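Local atomic coordinates of CRISPR-associated protein,CRISPR-associated endonuclease Cas9 (PDB entry 6JOO), a protein that uses a bound guide RNA to recognise and cut invading DNA in CRISPR adaptive immunity, and is here an engineered fusion construct. Residues A[79-84]-A[128-133]; A[484-489]-A[907-912]; A[534-539]-A[578-583]; A[823-828]-A[899-904]. All coordinates share one frame; numbering follows the deposited sequence.

Contact 1: residues A[79-84]-A[128-133]; sequences QLDKFI and ALRHIA. With nucleotides of chain B.
Leu80 packs over Ala133, with Leu80 CD2 lying 3.7 Å from Ala133 CB and close to the Leu129 carbonyl and the backbone of Arg130. Leu80 CG is anti to its own backbone N (chi1 177°), which turns the branch across to the second helix. Ile84 adds its tip one turn further along. Its CD1 rests 3.8 Å from Arg130 CG, the two side chains crossing at about a right angle. Residues 79-84 belong to helix 56-86, the arginine-rich bridge helix of Cas9. They run nearly antiparallel to 128-133 of helix 118-134, with local axes 10.9 Å apart. Trp89 and helix 224-234 cover the same apolar side.

Asp81 sits beside this apolar strip and forms a salt bridge, with OD1 3.1 Å from Arg130 NE. The carboxylate stands almost perpendicular to the guanidinium, the planes 81° apart, and Asp81 OD2 lies over one guanidinium face. Arg130 also has a long, weak ion pair with Glu93.

His131 points away from the bridge helix. Its NE2 donates to OP1 of U44 of chain B, in the ring plane, at 3.0 Å and 157°. On the other ring nitrogen, ND1 is hydrogen-bonded to Arg107, which should help fix the ring's rotation. The chemistry thus splits helix 118-134 in two: one side makes apolar and ionic contact with protein, while another holds the RNA backbone.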
loop_
_atom_site.group_PDB
_atom_site.type_symbol
_atom_site.label_atom_id
_atom_site.label_comp_id
_atom_site.label_asym_id
_atom_site.label_seq_id
_atom_site.Cartn_x
_atom_site.Cartn_y
_atom_site.Cartn_z
ATOM N N GLN A 79 21.476 9.951 20.985
ATOM C CA GLN A 79 21.369 9.649 22.409
ATOM C C GLN A 79 22.623 8.962 22.933
ATOM O O GLN A 79 23.004 9.170 24.091
ATOM C CB GLN A 79 20.137 8.782 22.672
ATOM C CG GLN A 79 18.809 9.494 22.454
ATOM C CD GLN A 79 18.628 10.693 23.365
ATOM O OE1 GLN A 79 18.906 11.829 22.978
ATOM N NE2 GLN A 79 18.157 10.445 24.583
ATOM N N LEU A 80 23.276 8.147 22.103
ATOM C CA LEU A 80 24.495 7.471 22.533
ATOM C C LEU A 80 25.643 8.457 22.698
ATOM O O LEU A 80 26.470 8.311 23.606
ATOM C CB LEU A 80 24.865 6.375 21.536
ATOM C CG LEU A 80 26.167 5.617 21.790
ATOM C CD1 LEU A 80 26.100 4.854 23.100
ATOM C CD2 LEU A 80 26.471 4.680 20.629
ATOM N N ASP A 81 25.714 9.466 21.827
ATOM C CA ASP A 81 26.747 10.487 21.968
ATOM C C ASP A 81 26.530 11.316 23.229
ATOM O O ASP A 81 27.494 11.675 23.915
ATOM C CB ASP A 81 26.779 11.383 20.728
ATOM C CG ASP A 81 27.336 10.673 19.500
ATOM O OD1 ASP A 81 27.562 9.445 19.562
ATOM O OD2 ASP A 81 27.550 11.348 18.471
ATOM N N LYS A 82 25.271 11.625 23.554
ATOM C CA LYS A 82 24.988 12.354 24.786
ATOM C C LYS A 82 25.266 11.500 26.015
ATOM O O LYS A 82 25.685 12.025 27.054
ATOM C CB LYS A 82 23.537 12.838 24.789
ATOM N N PHE A 83 25.040 10.188 25.917
ATOM C CA PHE A 83 25.386 9.286 27.011
ATOM C C PHE A 83 26.895 9.166 27.168
ATOM O O PHE A 83 27.402 9.055 28.291
ATOM C CB PHE A 83 24.762 7.912 26.768
ATOM C CG PHE A 83 25.240 6.851 27.717
ATOM C CD1 PHE A 83 24.676 6.724 28.976
ATOM C CD2 PHE A 83 26.246 5.971 27.347
ATOM C CE1 PHE A 83 25.111 5.745 29.850
ATOM C CE2 PHE A 83 26.685 4.991 28.218
ATOM C CZ PHE A 83 26.117 4.878 29.470
ATOM N N ILE A 84 27.628 9.174 26.055
ATOM C CA ILE A 84 29.081 9.064 26.115
ATOM C C ILE A 84 29.692 10.334 26.697
ATOM O O ILE A 84 30.669 10.280 27.453
ATOM C CB ILE A 84 29.639 8.738 24.717
ATOM C CG1 ILE A 84 29.381 7.268 24.376
ATOM C CG2 ILE A 84 31.119 9.062 24.625
ATOM C CD1 ILE A 84 29.903 6.852 23.018
ATOM N N ALA A 128 34.855 2.343 20.310
ATOM C CA ALA A 128 34.339 0.990 20.135
ATOM C C ALA A 128 32.823 0.949 20.277
ATOM O O ALA A 128 32.148 0.204 19.557
ATOM C CB ALA A 128 34.998 0.041 21.132
ATOM N N LEU A 129 32.267 1.744 21.194
ATOM C CA LEU A 129 30.823 1.713 21.411
ATOM C C LEU A 129 30.066 2.283 20.219
ATOM O O LEU A 129 29.050 1.716 19.797
ATOM C CB LEU A 129 30.460 2.473 22.687
ATOM C CG LEU A 129 30.742 1.747 24.002
ATOM C CD1 LEU A 129 30.218 2.559 25.176
ATOM C CD2 LEU A 129 30.130 0.354 23.985
ATOM N N ARG A 130 30.538 3.402 19.662
ATOM C CA ARG A 130 29.836 4.004 18.533
ATOM C C ARG A 130 29.858 3.098 17.308
ATOM O O ARG A 130 28.930 3.140 16.493
ATOM C CB ARG A 130 30.437 5.368 18.195
ATOM C CG ARG A 130 30.310 6.405 19.300
ATOM C CD ARG A 130 30.867 7.747 18.850
ATOM N NE ARG A 130 29.963 8.432 17.931
ATOM C CZ ARG A 130 30.330 9.415 17.115
ATOM N NH1 ARG A 130 31.592 9.823 17.092
ATOM N NH2 ARG A 130 29.439 9.982 16.314
ATOM N N HIS A 131 30.892 2.268 17.164
ATOM C CA HIS A 131 30.974 1.390 16.001
ATOM C C HIS A 131 30.005 0.219 16.123
ATOM O O HIS A 131 29.300 -0.118 15.165
ATOM C CB HIS A 131 32.406 0.892 15.816
ATOM C CG HIS A 131 32.607 0.063 14.584
ATOM N ND1 HIS A 131 32.756 -1.308 14.624
ATOM C CD2 HIS A 131 32.684 0.411 13.278
ATOM C CE1 HIS A 131 32.917 -1.768 13.396
ATOM N NE2 HIS A 131 32.876 -0.746 12.560
ATOM N N ILE A 132 29.960 -0.418 17.296
ATOM C CA ILE A 132 29.057 -1.548 17.500
ATOM C C ILE A 132 27.604 -1.122 17.336
ATOM O O ILE A 132 26.761 -1.912 16.894
ATOM C CB ILE A 132 29.311 -2.181 18.883
ATOM C CG1 ILE A 132 30.770 -2.625 18.995
ATOM C CG2 ILE A 132 28.373 -3.356 19.128
ATOM C CD1 ILE A 132 31.125 -3.230 20.332
ATOM N N ALA A 133 27.290 0.134 17.665
ATOM C CA ALA A 133 25.911 0.601 17.578
ATOM C C ALA A 133 25.406 0.634 16.139
ATOM O O ALA A 133 24.206 0.448 15.905
ATOM C CB ALA A 133 25.788 1.985 18.215
ATOM P P U B 44 33.517 -1.099 8.414
ATOM O OP1 U B 44 33.249 -1.702 9.742
ATOM O OP2 U B 44 32.619 -1.417 7.277
ATOM O "O5'" U B 44 33.573 0.479 8.601
ATOM C "C5'" U B 44 34.407 1.048 9.596
ATOM C "C4'" U B 44 34.528 2.539 9.440
ATOM O "O4'" U B 44 35.162 2.860 8.177
ATOM C "C3'" U B 44 33.220 3.305 9.393
ATOM O "O3'" U B 44 32.663 3.512 10.674
ATOM C "C2'" U B 44 33.615 4.594 8.687
ATOM O "O2'" U B 44 34.256 5.478 9.589
ATOM C "C1'" U B 44 34.662 4.089 7.693
ATOM N N1 U B 44 34.113 3.892 6.331
ATOM C C2 U B 44 33.936 5.024 5.563
ATOM O O2 U B 44 34.197 6.146 5.969
ATOM N N3 U B 44 33.437 4.802 4.303
ATOM C C4 U B 44 33.104 3.593 3.729
ATOM O O4 U B 44 32.667 3.572 2.571
ATOM C C5 U B 44 33.321 2.468 4.590
ATOM C C6 U B 44 33.807 2.650 5.828
#

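Contact 2: residues A[484-489]-A[907-912]; sequences ESATKT and DSLGRV. With nucleotides of chain B.
Leu909 reaches from a type I beta turn, Asp907 to Gly910, onto the flank of helix 470-490. Its CG lies 4.0 Å from Ser485 CB, and its CD2 faces Ala486 CB at 4.3 Å. The other branch, Leu909 CD1, reaches toward Thr489, and the two side chains pass each other in opposite directions. Thr489 OG1 donates back along the helix to Ser485 O, at 2.8 Å and nearly in line with the carbonyl bond. Leu909 CD1 also lies over the centre of one face of the Arg911 guanidinium, 3.9 Å above the plane. The methyl thus touches both the helix and the guanidinium.

Asp907 holds that guanidinium in place. Both Arg911 NE and Arg911 NH2 donate to Asp907 OD2, which lies in the guanidinium plane. Asp907 OD1 accepts from Arg911 N, so the same carboxylate also braces the turn.

The two segments come from different parts of the engineered fusion, with the linker between them in sequence. Bound RNA lies alongside both. Arg481 of the helix also touches Ser908. Ser908 OG donates to OP1 of C112 of chain B, and Ser485 OG lies 3.5 Å from the same OP1.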
loop_
_atom_site.group_PDB
_atom_site.type_symbol
_atom_site.label_atom_id
_atom_site.label_comp_id
_atom_site.label_asym_id
_atom_site.label_seq_id
_atom_site.Cartn_x
_atom_site.Cartn_y
_atom_site.Cartn_z
ATOM N N GLU A 484 -26.131 4.501 -5.361
ATOM C CA GLU A 484 -26.594 5.784 -4.844
ATOM C C GLU A 484 -27.028 6.702 -5.978
ATOM O O GLU A 484 -28.060 7.376 -5.881
ATOM C CB GLU A 484 -25.504 6.437 -3.993
ATOM C CG GLU A 484 -25.850 7.831 -3.483
ATOM C CD GLU A 484 -25.070 8.202 -2.231
ATOM O OE1 GLU A 484 -24.459 7.296 -1.625
ATOM O OE2 GLU A 484 -25.069 9.393 -1.851
ATOM N N SER A 485 -26.264 6.730 -7.072
ATOM C CA SER A 485 -26.699 7.494 -8.234
ATOM C C SER A 485 -27.930 6.869 -8.878
ATOM O O SER A 485 -28.784 7.593 -9.406
ATOM C CB SER A 485 -25.560 7.617 -9.248
ATOM O OG SER A 485 -24.856 8.838 -9.077
ATOM N N ALA A 486 -28.049 5.539 -8.832
ATOM C CA ALA A 486 -29.221 4.882 -9.402
ATOM C C ALA A 486 -30.453 5.092 -8.530
ATOM O O ALA A 486 -31.558 5.296 -9.046
ATOM C CB ALA A 486 -28.950 3.392 -9.593
ATOM N N THR A 487 -30.280 5.036 -7.207
ATOM C CA THR A 487 -31.402 5.229 -6.293
ATOM C C THR A 487 -31.932 6.655 -6.369
ATOM O O THR A 487 -33.145 6.878 -6.444
ATOM C CB THR A 487 -30.977 4.888 -4.865
ATOM O OG1 THR A 487 -30.815 3.470 -4.740
ATOM C CG2 THR A 487 -32.013 5.377 -3.856
ATOM N N LYS A 488 -31.033 7.638 -6.365
ATOM C CA LYS A 488 -31.459 9.031 -6.403
ATOM C C LYS A 488 -32.017 9.447 -7.757
ATOM O O LYS A 488 -32.342 10.629 -7.922
ATOM C CB LYS A 488 -30.294 9.947 -6.019
ATOM N N THR A 489 -32.142 8.520 -8.712
ATOM C CA THR A 489 -32.683 8.794 -10.040
ATOM C C THR A 489 -33.964 8.024 -10.330
ATOM O O THR A 489 -34.957 8.628 -10.750
ATOM C CB THR A 489 -31.628 8.478 -11.117
ATOM O OG1 THR A 489 -30.478 9.308 -10.911
ATOM C CG2 THR A 489 -32.185 8.737 -12.506
ATOM N N ASP A 907 -20.408 10.619 -15.574
ATOM C CA ASP A 907 -20.887 10.540 -14.201
ATOM C C ASP A 907 -20.911 9.072 -13.769
ATOM O O ASP A 907 -20.447 8.187 -14.491
ATOM C CB ASP A 907 -22.247 11.231 -14.070
ATOM C CG ASP A 907 -23.358 10.542 -14.866
ATOM O OD1 ASP A 907 -23.100 9.521 -15.538
ATOM O OD2 ASP A 907 -24.506 11.037 -14.817
ATOM N N SER A 908 -21.454 8.787 -12.585
ATOM C CA SER A 908 -21.383 7.421 -12.081
ATOM C C SER A 908 -22.236 6.471 -12.909
ATOM O O SER A 908 -21.973 5.264 -12.935
ATOM C CB SER A 908 -21.798 7.388 -10.617
ATOM O OG SER A 908 -21.145 8.423 -9.911
ATOM N N LEU A 909 -23.252 6.994 -13.591
ATOM C CA LEU A 909 -24.144 6.199 -14.426
ATOM C C LEU A 909 -23.654 6.075 -15.864
ATOM O O LEU A 909 -24.386 5.555 -16.712
ATOM C CB LEU A 909 -25.558 6.792 -14.406
ATOM C CG LEU A 909 -26.296 6.689 -13.068
ATOM C CD1 LEU A 909 -27.553 7.540 -13.054
ATOM C CD2 LEU A 909 -26.631 5.243 -12.755
ATOM N N GLY A 910 -22.440 6.537 -16.156
ATOM C CA GLY A 910 -21.878 6.435 -17.487
ATOM C C GLY A 910 -22.347 7.482 -18.470
ATOM O O GLY A 910 -21.970 7.413 -19.646
ATOM N N ARG A 911 -23.148 8.447 -18.036
ATOM C CA ARG A 911 -23.667 9.460 -18.942
ATOM C C ARG A 911 -22.643 10.565 -19.156
ATOM O O ARG A 911 -21.925 10.950 -18.231
ATOM C CB ARG A 911 -24.973 10.035 -18.396
ATOM C CG ARG A 911 -26.037 8.981 -18.148
ATOM C CD ARG A 911 -27.229 9.565 -17.422
ATOM N NE ARG A 911 -26.833 10.254 -16.198
ATOM C CZ ARG A 911 -27.692 10.726 -15.301
ATOM N NH1 ARG A 911 -28.995 10.574 -15.492
ATOM N NH2 ARG A 911 -27.248 11.343 -14.214
ATOM N N VAL A 912 -22.577 11.069 -20.389
ATOM C CA VAL A 912 -21.606 12.105 -20.718
ATOM C C VAL A 912 -21.932 13.375 -19.949
ATOM O O VAL A 912 -23.091 13.805 -19.884
ATOM C CB VAL A 912 -21.582 12.352 -22.232
ATOM C CG1 VAL A 912 -20.481 13.333 -22.585
ATOM C CG2 VAL A 912 -21.395 11.041 -22.979
ATOM P P C B 112 -21.161 10.969 -7.096
ATOM O OP1 C B 112 -21.765 10.082 -8.123
ATOM O OP2 C B 112 -19.695 10.958 -6.869
ATOM O "O5'" C B 112 -21.585 12.470 -7.399
ATOM C "C5'" C B 112 -22.925 12.780 -7.727
ATOM C "C4'" C B 112 -23.158 14.265 -7.762
ATOM O "O4'" C B 112 -22.713 14.856 -6.520
ATOM C "C3'" C B 112 -22.404 15.035 -8.833
ATOM O "O3'" C B 112 -23.063 14.985 -10.091
ATOM C "C2'" C B 112 -22.327 16.448 -8.254
ATOM O "O2'" C B 112 -23.506 17.179 -8.550
ATOM C "C1'" C B 112 -22.288 16.180 -6.744
ATOM N N1 C B 112 -20.947 16.376 -6.147
ATOM C C2 C B 112 -20.627 17.661 -5.704
ATOM O O2 C B 112 -21.470 18.562 -5.841
ATOM N N3 C B 112 -19.418 17.893 -5.144
ATOM C C4 C B 112 -18.544 16.896 -5.014
ATOM N N4 C B 112 -17.364 17.177 -4.456
ATOM C C5 C B 112 -18.848 15.573 -5.453
ATOM C C6 C B 112 -20.049 15.356 -6.008
#

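Contact 3: residues A[534-539]-A[578-583]; sequences RVYRGS and AFTSDY
Tyr536 meets Thr580 through Tyr536 CE2 and Thr580 OG1, 3.5 Å apart. The hydroxyl approaches the ring obliquely, and the two side chains slide past each other in opposite directions. The phenol end continues over the backbone, with Tyr536 OH 3.9 Å from Asp582 CA. Beside it, Arg534 NE makes a weak hydrogen bond to Asp582 OD2, 3.4 Å long but fairly straight at 161°. It is part of a salt bridge. The carboxylate oxygen comes in at the guanidinium edge, near its plane, although the two flat groups are turned 78° apart. With chi1 at -154°, Asp582 swings its carboxylate off the helix start to the arginine.

The next shell sets these groups in place. Arg534 pairs by backbone hydrogen bonds with Val496 and Ile498, fixing strand 532-536 at the edge of the mixed sheet of the RuvC domain, an RNase H-like fold. Ile497 of the neighbouring strand touches both Tyr536 and Thr580. Thr580 OG1 is tied weakly to Ile577 O. Ser581 is the N-cap of helix 582-591, and its OG bonds to Val584 N.

Asp582 therefore lies in the first turn of that helix, where the helix end would probably stabilise a negative carboxylate. The chemistry implies a surface link: a tyrosine packed on Thr580 and a weak charged hydrogen bond together join the edge strand to the start of helix 582-591.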
loop_
_atom_site.group_PDB
_atom_site.type_symbol
_atom_site.label_atom_id
_atom_site.label_comp_id
_atom_site.label_asym_id
_atom_site.label_seq_id
_atom_site.Cartn_x
_atom_site.Cartn_y
_atom_site.Cartn_z
ATOM N N ARG A 534 -29.650 -11.483 -3.895
ATOM C CA ARG A 534 -29.238 -12.869 -4.054
ATOM C C ARG A 534 -27.841 -12.934 -4.653
ATOM O O ARG A 534 -27.455 -12.088 -5.463
ATOM C CB ARG A 534 -30.217 -13.651 -4.942
ATOM C CG ARG A 534 -31.528 -14.014 -4.265
ATOM C CD ARG A 534 -31.285 -14.852 -3.019
ATOM N NE ARG A 534 -32.481 -15.582 -2.609
ATOM C CZ ARG A 534 -33.403 -15.105 -1.780
ATOM N NH1 ARG A 534 -33.272 -13.892 -1.264
ATOM N NH2 ARG A 534 -34.458 -15.844 -1.466
ATOM N N VAL A 535 -27.087 -13.951 -4.241
ATOM C CA VAL A 535 -25.783 -14.259 -4.815
ATOM C C VAL A 535 -25.872 -15.625 -5.475
ATOM O O VAL A 535 -26.693 -16.464 -5.092
ATOM C CB VAL A 535 -24.653 -14.243 -3.761
ATOM C CG1 VAL A 535 -23.287 -14.161 -4.430
ATOM C CG2 VAL A 535 -24.839 -13.098 -2.810
ATOM N N TYR A 536 -25.020 -15.847 -6.472
ATOM C CA TYR A 536 -24.981 -17.112 -7.188
ATOM C C TYR A 536 -23.540 -17.451 -7.544
ATOM O O TYR A 536 -22.710 -16.562 -7.751
ATOM C CB TYR A 536 -25.859 -17.067 -8.446
ATOM C CG TYR A 536 -27.321 -16.853 -8.130
ATOM C CD1 TYR A 536 -28.117 -17.904 -7.695
ATOM C CD2 TYR A 536 -27.904 -15.598 -8.246
ATOM C CE1 TYR A 536 -29.450 -17.712 -7.390
ATOM C CE2 TYR A 536 -29.240 -15.401 -7.946
ATOM C CZ TYR A 536 -30.009 -16.461 -7.521
ATOM O OH TYR A 536 -31.340 -16.269 -7.222
ATOM N N ARG A 537 -23.255 -18.749 -7.601
ATOM C CA ARG A 537 -21.915 -19.212 -7.934
ATOM C C ARG A 537 -21.584 -18.900 -9.388
ATOM O O ARG A 537 -22.464 -18.844 -10.251
ATOM C CB ARG A 537 -21.791 -20.714 -7.680
ATOM N N GLY A 538 -20.292 -18.698 -9.653
ATOM C CA GLY A 538 -19.873 -18.307 -10.989
ATOM C C GLY A 538 -20.165 -19.363 -12.038
ATOM O O GLY A 538 -20.555 -19.041 -13.162
ATOM N N SER A 539 -19.974 -20.638 -11.687
ATOM C CA SER A 539 -20.261 -21.714 -12.630
ATOM C C SER A 539 -21.747 -21.762 -12.968
ATOM O O SER A 539 -22.124 -21.855 -14.140
ATOM C CB SER A 539 -19.791 -23.052 -12.061
ATOM O OG SER A 539 -20.495 -23.379 -10.876
ATOM N N ALA A 578 -29.575 -9.840 -13.712
ATOM C CA ALA A 578 -30.709 -9.169 -13.086
ATOM C C ALA A 578 -32.022 -9.917 -13.270
ATOM O O ALA A 578 -33.021 -9.537 -12.649
ATOM C CB ALA A 578 -30.851 -7.751 -13.637
ATOM N N PHE A 579 -32.054 -10.960 -14.097
ATOM C CA PHE A 579 -33.278 -11.705 -14.383
ATOM C C PHE A 579 -33.060 -13.202 -14.195
ATOM O O PHE A 579 -33.370 -14.012 -15.070
ATOM C CB PHE A 579 -33.768 -11.418 -15.800
ATOM C CG PHE A 579 -34.033 -9.966 -16.069
ATOM C CD1 PHE A 579 -34.749 -9.201 -15.166
ATOM C CD2 PHE A 579 -33.561 -9.362 -17.221
ATOM C CE1 PHE A 579 -34.993 -7.864 -15.407
ATOM C CE2 PHE A 579 -33.801 -8.023 -17.470
ATOM C CZ PHE A 579 -34.519 -7.274 -16.560
ATOM N N THR A 580 -32.528 -13.595 -13.039
ATOM C CA THR A 580 -32.327 -15.004 -12.705
ATOM C C THR A 580 -33.231 -15.338 -11.523
ATOM O O THR A 580 -32.923 -14.994 -10.377
ATOM C CB THR A 580 -30.862 -15.301 -12.387
ATOM O OG1 THR A 580 -30.489 -14.639 -11.171
ATOM C CG2 THR A 580 -29.958 -14.820 -13.514
ATOM N N SER A 581 -34.353 -16.000 -11.805
ATOM C CA SER A 581 -35.244 -16.436 -10.740
ATOM C C SER A 581 -34.609 -17.588 -9.970
ATOM O O SER A 581 -33.815 -18.364 -10.511
ATOM C CB SER A 581 -36.603 -16.859 -11.308
ATOM O OG SER A 581 -36.597 -18.213 -11.724
ATOM N N ASP A 582 -34.955 -17.686 -8.683
ATOM C CA ASP A 582 -34.335 -18.692 -7.826
ATOM C C ASP A 582 -34.719 -20.105 -8.252
ATOM O O ASP A 582 -33.937 -21.043 -8.061
ATOM C CB ASP A 582 -34.715 -18.446 -6.362
ATOM C CG ASP A 582 -33.675 -18.983 -5.381
ATOM O OD1 ASP A 582 -33.111 -20.067 -5.634
ATOM O OD2 ASP A 582 -33.414 -18.315 -4.356
ATOM N N TYR A 583 -35.915 -20.280 -8.822
ATOM C CA TYR A 583 -36.282 -21.589 -9.349
ATOM C C TYR A 583 -35.528 -21.880 -10.638
ATOM O O TYR A 583 -35.180 -23.034 -10.916
ATOM C CB TYR A 583 -37.798 -21.676 -9.551
ATOM C CG TYR A 583 -38.569 -21.651 -8.250
ATOM C CD1 TYR A 583 -38.781 -22.814 -7.522
ATOM C CD2 TYR A 583 -39.065 -20.460 -7.738
ATOM C CE1 TYR A 583 -39.472 -22.795 -6.326
ATOM C CE2 TYR A 583 -39.757 -20.430 -6.544
ATOM C CZ TYR A 583 -39.957 -21.600 -5.842
ATOM O OH TYR A 583 -40.646 -21.578 -4.651
#

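Contact 4: residues A[823-828]-A[899-904]; sequences LVVDTS and GNVTVV
The flat groups are peptide units, and those of Val824 and Thr902 meet edge to edge. Val824 N donates to Thr902 O at 2.9 Å, and Thr902 N returns a bond to Val824 O at 3.1 Å. Both donors lie in the plane of the carbonyl they meet. Each oxygen also takes a CA-H contact: Leu823 CA approaches Thr902 O, and Val901 CA approaches Val824 O. Further along, Asp826 N bonds to Gly899 O, again in the carbonyl plane, at 2.7 Å. The Asp826 carboxylate is gripped within its own segment. Ser828 OG reaches Asp826 OD1 from above its plane.

Side chains pack on both faces of the peptide layer. On the face of Leu823 and Val903, Leu823 CD2 lies 3.8 Å from Val903 CG2, the side chains pointing the same way, and also meets Val901 CG1. Val825 CG2 and Val901 CG2 run side by side at 4.0 Å. Leu895 of helix 892-898 covers these two valines. Val824 points to the face shared with Thr902, where its CG2 touches Val904 CG2 at 3.6 Å.

Asn900, with positive phi, ends the helical path before strand 902-904. Leu823 pairs onward with Trp848, and Val903 with Trp924. The ladder is thus an inner pair of the five-stranded antiparallel sheet in the Cas9 C-terminal domain.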
loop_
_atom_site.group_PDB
_atom_site.type_symbol
_atom_site.label_atom_id
_atom_site.label_comp_id
_atom_site.label_asym_id
_atom_site.label_seq_id
_atom_site.Cartn_x
_atom_site.Cartn_y
_atom_site.Cartn_z
ATOM N N LEU A 823 -11.011 9.122 -24.806
ATOM C CA LEU A 823 -10.991 9.949 -26.000
ATOM C C LEU A 823 -11.900 9.356 -27.065
ATOM O O LEU A 823 -12.055 8.137 -27.163
ATOM C CB LEU A 823 -9.583 10.079 -26.583
ATOM C CG LEU A 823 -8.462 10.596 -25.693
ATOM C CD1 LEU A 823 -7.181 10.657 -26.497
ATOM C CD2 LEU A 823 -8.814 11.956 -25.121
ATOM N N VAL A 824 -12.486 10.235 -27.873
ATOM C CA VAL A 824 -13.155 9.855 -29.112
ATOM C C VAL A 824 -12.297 10.376 -30.255
ATOM O O VAL A 824 -12.019 11.578 -30.329
ATOM C CB VAL A 824 -14.587 10.408 -29.183
ATOM C CG1 VAL A 824 -15.239 10.029 -30.496
ATOM C CG2 VAL A 824 -15.405 9.886 -28.024
ATOM N N VAL A 825 -11.855 9.472 -31.130
ATOM C CA VAL A 825 -10.879 9.789 -32.166
ATOM C C VAL A 825 -11.400 9.322 -33.518
ATOM O O VAL A 825 -11.926 8.210 -33.641
ATOM C CB VAL A 825 -9.511 9.138 -31.870
ATOM C CG1 VAL A 825 -8.509 9.472 -32.965
ATOM C CG2 VAL A 825 -8.991 9.573 -30.506
ATOM N N ASP A 826 -11.241 10.172 -34.533
ATOM C CA ASP A 826 -11.541 9.822 -35.922
ATOM C C ASP A 826 -10.252 9.301 -36.546
ATOM O O ASP A 826 -9.362 10.075 -36.905
ATOM C CB ASP A 826 -12.094 11.031 -36.673
ATOM C CG ASP A 826 -12.418 10.730 -38.131
ATOM O OD1 ASP A 826 -12.482 9.540 -38.509
ATOM O OD2 ASP A 826 -12.605 11.697 -38.901
ATOM N N THR A 827 -10.151 7.979 -36.670
ATOM C CA THR A 827 -8.942 7.320 -37.141
ATOM C C THR A 827 -8.921 7.119 -38.651
ATOM O O THR A 827 -8.085 6.356 -39.148
ATOM C CB THR A 827 -8.782 5.965 -36.449
ATOM O OG1 THR A 827 -9.779 5.061 -36.940
ATOM C CG2 THR A 827 -8.951 6.113 -34.948
ATOM N N SER A 828 -9.816 7.774 -39.391
ATOM C CA SER A 828 -9.846 7.572 -40.835
ATOM C C SER A 828 -8.609 8.149 -41.509
ATOM O O SER A 828 -8.127 7.590 -42.499
ATOM C CB SER A 828 -11.113 8.187 -41.428
ATOM O OG SER A 828 -11.154 9.589 -41.221
ATOM N N GLY A 899 -7.582 14.452 -36.116
ATOM C CA GLY A 899 -8.254 13.330 -35.490
ATOM C C GLY A 899 -9.632 13.659 -34.963
ATOM O O GLY A 899 -10.405 12.754 -34.638
ATOM N N ASN A 900 -9.943 14.951 -34.873
ATOM C CA ASN A 900 -11.227 15.425 -34.360
ATOM C C ASN A 900 -11.526 14.790 -33.000
ATOM O O ASN A 900 -12.519 14.089 -32.809
ATOM C CB ASN A 900 -12.341 15.140 -35.371
ATOM C CG ASN A 900 -13.564 16.000 -35.149
ATOM O OD1 ASN A 900 -13.455 17.179 -34.809
ATOM N ND2 ASN A 900 -14.738 15.415 -35.343
ATOM N N VAL A 901 -10.625 15.043 -32.058
ATOM C CA VAL A 901 -10.595 14.345 -30.778
ATOM C C VAL A 901 -11.440 15.093 -29.758
ATOM O O VAL A 901 -11.388 16.326 -29.670
ATOM C CB VAL A 901 -9.144 14.179 -30.285
ATOM C CG1 VAL A 901 -9.107 13.502 -28.922
ATOM C CG2 VAL A 901 -8.319 13.396 -31.296
ATOM N N THR A 902 -12.221 14.339 -28.984
ATOM C CA THR A 902 -13.032 14.864 -27.894
ATOM C C THR A 902 -12.708 14.087 -26.626
ATOM O O THR A 902 -12.712 12.851 -26.635
ATOM C CB THR A 902 -14.530 14.753 -28.202
ATOM O OG1 THR A 902 -14.798 15.300 -29.498
ATOM C CG2 THR A 902 -15.346 15.509 -27.169
ATOM N N VAL A 903 -12.423 14.810 -25.550
ATOM C CA VAL A 903 -12.159 14.215 -24.245
ATOM C C VAL A 903 -13.490 14.026 -23.529
ATOM O O VAL A 903 -14.252 14.983 -23.361
ATOM C CB VAL A 903 -11.208 15.104 -23.427
ATOM C CG1 VAL A 903 -10.829 14.443 -22.111
ATOM C CG2 VAL A 903 -9.972 15.443 -24.242
ATOM N N VAL A 904 -13.772 12.797 -23.105
ATOM C CA VAL A 904 -15.087 12.414 -22.601
ATOM C C VAL A 904 -14.977 12.101 -21.114
ATOM O O VAL A 904 -14.219 11.208 -20.715
ATOM C CB VAL A 904 -15.655 11.217 -23.378
ATOM C CG1 VAL A 904 -17.038 10.847 -22.872
ATOM C CG2 VAL A 904 -15.697 11.536 -24.854
#

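Contact 1 stands apart, its centre 63 to 68 Å from the other three and across the centre of the chain. It joins the bridge helix to a helix on the guide RNA. The other contacts lie together on the far side. Contact 2 spans the engineered fusion, and contacts 3 and 4 are nested in series inside the loop it closes. Contact 3 belongs to the RuvC part, about 24 Å from contact 2 between centres. Contact 4 lies in the C-terminal domain and touches contact 2 through Val912 CG1 and Val904 CG1, 4.3 Å apart. Contacts 1 and 2 thus hold RNA phosphates at two widely separated places.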